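Local coordinates for imelysin (Bacteroides ovatus ATCC 8483, PDB 3OYV), which is an imelysin-like, mostly helical outer-membrane protein that probably takes part in bacterial iron uptake and is classed as a putative peptidase, at residues Thr40-Tyr43 against Asn44-Ser48; Ser55-Ser58 against Leu59-His63. All blocks are in the same frame, centred on the assembly; numbering follows the deposited sequence. Where two conformers were deposited one is given.

Interaction 1 (Thr40-Tyr43 against Asn44-Ser48); sequences TNLY and NAWNS
Asn44, Ala45, Trp46 and Asn47 donate backbone hydrogen bonds to the carbonyls four residues back, from Thr40 to Tyr43, in the last turns of helix 21-47, with Asn47 N to Tyr43 O at 2.8 Å, and Ser48 is the first residue to leave helical geometry. Leu42 and Trp46 run side by side, Leu42 CD1 4.0 Å from Trp46 CD1, facing Tyr242 and Val238 of helix 223-261 and Pro292. The Tyr43 ring, its CG trans to the backbone N (chi1 174°), extends along Asn47, whose CB sits over one ring face in a CH-pi contact, 4.1 Å from the centroid. Ring and amide planes are only 10° apart. A water joins Tyr43 OH, at 2.7 Å, to Asn47 OD1 by a weak bond. With an alanine in place of Tyr43 the ring and hydroxyl are gone, which is likely to leave Asn47 CB without its aromatic cover, the Asn47 amide freer to turn and the bridging water short of one partner. Asn44 packs alongside Thr40, ND2 against CG2, while Thr40 OG1 is hydrogen-bonded to Lys246 NZ and Lys36 O. A second water donates to Asn41 OD1 at 2.7 Å and accepts from Asn44 ND2 at 2.9 Å.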
# COMPACT_ATOMS: atom_id res chain seq x y z
N THR A 40 -4.72 8.54 -10.40
CA THR A 40 -4.34 9.48 -11.46
C THR A 40 -3.87 10.80 -10.86
O THR A 40 -2.84 11.35 -11.27
CB THR A 40 -5.50 9.66 -12.45
OG1 THR A 40 -5.80 8.40 -13.04
CG2 THR A 40 -5.14 10.71 -13.49
N ASN A 41 -4.60 11.28 -9.86
CA ASN A 41 -4.23 12.55 -9.25
C ASN A 41 -2.92 12.43 -8.48
O ASN A 41 -2.12 13.36 -8.52
CB ASN A 41 -5.33 13.06 -8.35
CG ASN A 41 -6.57 13.49 -9.13
OD1 ASN A 41 -6.50 13.74 -10.36
ND2 ASN A 41 -7.70 13.53 -8.45
N LEU A 42 -2.71 11.30 -7.81
CA LEU A 42 -1.44 11.05 -7.08
C LEU A 42 -0.24 11.06 -8.05
O LEU A 42 0.77 11.73 -7.82
CB LEU A 42 -1.53 9.70 -6.37
CG LEU A 42 -0.30 9.23 -5.59
CD1 LEU A 42 0.23 10.31 -4.62
CD2 LEU A 42 -0.69 7.97 -4.85
N TYR A 43 -0.35 10.31 -9.14
CA TYR A 43 0.71 10.27 -10.14
C TYR A 43 0.96 11.68 -10.73
O TYR A 43 2.10 12.13 -10.89
CB TYR A 43 0.34 9.28 -11.23
CG TYR A 43 1.32 9.27 -12.39
CD1 TYR A 43 2.67 8.99 -12.22
CD2 TYR A 43 0.87 9.50 -13.68
CE1 TYR A 43 3.54 8.96 -13.28
CE2 TYR A 43 1.73 9.46 -14.75
CZ TYR A 43 3.06 9.17 -14.58
OH TYR A 43 3.92 9.15 -15.66
N ASN A 44 -0.12 12.36 -11.13
CA ASN A 44 0.04 13.67 -11.74
C ASN A 44 0.65 14.71 -10.79
O ASN A 44 1.41 15.58 -11.24
CB ASN A 44 -1.28 14.20 -12.29
CG ASN A 44 -1.75 13.43 -13.52
OD1 ASN A 44 -0.96 12.76 -14.18
ND2 ASN A 44 -3.07 13.52 -13.83
N ALA A 45 0.39 14.57 -9.49
CA ALA A 45 0.94 15.52 -8.51
C ALA A 45 2.46 15.37 -8.49
O ALA A 45 3.19 16.35 -8.43
CB ALA A 45 0.40 15.25 -7.15
N TRP A 46 2.92 14.12 -8.56
CA TRP A 46 4.36 13.85 -8.60
C TRP A 46 4.99 14.17 -9.93
O TRP A 46 6.13 14.64 -9.99
CB TRP A 46 4.65 12.39 -8.22
CG TRP A 46 4.77 12.16 -6.73
CD1 TRP A 46 3.75 11.85 -5.86
CD2 TRP A 46 5.96 12.24 -5.93
NE1 TRP A 46 4.22 11.77 -4.58
CE2 TRP A 46 5.58 11.98 -4.60
CE3 TRP A 46 7.30 12.54 -6.20
CZ2 TRP A 46 6.50 11.95 -3.55
CZ3 TRP A 46 8.21 12.49 -5.16
CH2 TRP A 46 7.82 12.22 -3.87
N ASN A 47 4.31 13.82 -11.02
CA ASN A 47 4.94 13.81 -12.33
C ASN A 47 4.72 15.05 -13.17
O ASN A 47 5.52 15.32 -14.07
CB ASN A 47 4.42 12.61 -13.12
CG ASN A 47 5.15 12.42 -14.45
OD1 ASN A 47 6.38 12.20 -14.50
ND2 ASN A 47 4.39 12.44 -15.53
N SER A 48 3.66 15.79 -12.89
CA SER A 48 3.28 16.91 -13.74
C SER A 48 3.20 18.23 -12.98
O SER A 48 3.91 19.22 -13.33
CB SER A 48 1.94 16.60 -14.43
OG SER A 48 1.52 17.71 -15.22
O HOH W 1 -4.84 14.99 -12.01
O HOH W 2 6.62 9.26 -15.60

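Interaction 2 (Ser55-Ser58 against Leu59-His63); sequences SYAS and LFKAH
Lys61 folds back along the helix over Ala57, its CG and CE each 3.3 Å from Ala57 O. A bend at chi3 (-73°) turns the end of the chain so that CE returns to this carbonyl, which already accepts the backbone N-H of Lys61. Beyond CE, NZ donates to a water at 2.8 Å that is also bonded to Ser58 OG, and the ammonium forms a salt bridge with Asp235. The charge is thus paired directly with helix 223-261 and linked to its own helix through water.

Aromatic and aliphatic groups meet along another side of the same short helix. Leu59 CD2 lies over one face of the Tyr56 ring, offset toward its rim, and Leu59 CD1 is 4.3 Å from Tyr56 CD1. Phe60 CD1 is 4.4 Å from Tyr56 CE2, and the Phe60 ring makes an edge-to-face stack with Tyr68.

These side chains are positioned by the backbone of helix 56-62, in which Leu59, Phe60, Lys61 and Ala62 donate to the carbonyls four residues earlier; Phe60 N to Tyr56 O is the shortest of these bonds at 2.8 Å. Ser55 is the N-cap: its OG accepts from Ser58 N at 3.0 Å, 161° at the hydrogen, satisfying an amide of the first turn. At the far end His63 leaves the helix with positive phi. One side of the short helix lies against helix 223-261, where Ala57 and Phe60 both touch Val234, while Phe60 and His63 also reach Cys74 on helix 71-102.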
# COMPACT_ATOMS: atom_id res chain seq x y z
N SER A 55 6.08 20.00 -10.51
CA SER A 55 5.70 18.67 -10.00
C SER A 55 6.31 18.43 -8.62
O SER A 55 7.33 19.03 -8.25
CB SER A 55 6.21 17.62 -10.97
OG SER A 55 7.62 17.56 -10.91
N TYR A 56 5.75 17.49 -7.87
CA TYR A 56 6.35 17.17 -6.58
C TYR A 56 7.73 16.51 -6.77
O TYR A 56 8.63 16.71 -5.94
CB TYR A 56 5.45 16.30 -5.72
CG TYR A 56 5.73 16.40 -4.25
CD1 TYR A 56 5.18 17.43 -3.51
CD2 TYR A 56 6.59 15.53 -3.59
CE1 TYR A 56 5.43 17.56 -2.19
CE2 TYR A 56 6.82 15.64 -2.22
CZ TYR A 56 6.24 16.68 -1.54
OH TYR A 56 6.48 16.85 -0.19
N ALA A 57 7.92 15.77 -7.86
CA ALA A 57 9.22 15.18 -8.17
C ALA A 57 10.24 16.33 -8.29
O ALA A 57 11.35 16.23 -7.72
CB ALA A 57 9.16 14.36 -9.45
N SER A 58 9.91 17.36 -9.05
CA SER A 58 10.85 18.47 -9.23
C SER A 58 11.13 19.16 -7.88
O SER A 58 12.28 19.52 -7.59
CB SER A 58 10.32 19.46 -10.26
OG SER A 58 10.31 18.93 -11.59
N LEU A 59 10.09 19.36 -7.08
CA LEU A 59 10.21 19.98 -5.77
C LEU A 59 11.16 19.19 -4.85
O LEU A 59 12.09 19.75 -4.25
CB LEU A 59 8.80 20.11 -5.15
CG LEU A 59 8.66 20.74 -3.77
CD1 LEU A 59 7.21 21.18 -3.59
CD2 LEU A 59 9.05 19.82 -2.66
N PHE A 60 10.94 17.89 -4.76
CA PHE A 60 11.72 17.06 -3.87
C PHE A 60 13.17 16.97 -4.33
O PHE A 60 14.08 17.02 -3.51
CB PHE A 60 11.08 15.68 -3.75
CG PHE A 60 11.49 14.91 -2.52
CD1 PHE A 60 11.08 15.31 -1.25
CD2 PHE A 60 12.29 13.78 -2.63
CE1 PHE A 60 11.45 14.57 -0.11
CE2 PHE A 60 12.65 13.07 -1.52
CZ PHE A 60 12.24 13.44 -0.27
N LYS A 61 13.40 16.80 -5.63
CA LYS A 61 14.76 16.75 -6.15
C LYS A 61 15.52 18.06 -6.00
O LYS A 61 16.76 18.06 -5.89
CB LYS A 61 14.80 16.32 -7.62
CG LYS A 61 14.33 14.90 -7.78
CD LYS A 61 14.40 14.40 -9.23
CE LYS A 61 13.31 15.03 -10.09
NZ LYS A 61 13.43 14.63 -11.52
N ALA A 62 14.81 19.18 -6.05
CA ALA A 62 15.46 20.49 -5.92
C ALA A 62 15.79 20.82 -4.47
O ALA A 62 16.81 21.46 -4.20
CB ALA A 62 14.57 21.61 -6.51
N HIS A 63 14.90 20.43 -3.57
CA HIS A 63 15.00 20.65 -2.14
C HIS A 63 15.61 22.00 -1.79
O HIS A 63 16.65 22.09 -1.14
CB HIS A 63 15.69 19.47 -1.44
CG HIS A 63 16.98 19.04 -2.07
ND1 HIS A 63 18.15 19.77 -1.96
CD2 HIS A 63 17.29 17.93 -2.79
CE1 HIS A 63 19.12 19.13 -2.60
NE2 HIS A 63 18.62 18.03 -3.13
O HOH W 3 11.25 16.23 -12.39

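Interactions 1 and 2 follow in series along the chain, their centres about 12 Å apart and on the same side of the chain's centre. The first closes helix 21-47; after a connecting loop the second spans helix 56-62. The helices are joined directly: Ala45 O and Trp46 O probably accept hydrogen bonds from Tyr56 N and Ala57 N, so backbone carbonyls at the end of one helix meet amides at the start of the next. Trp46 and Tyr56 add an edge-to-face ring contact. Both helices pack on helix 223-261, placing the junction on the outer side of this largely helical imelysin fold.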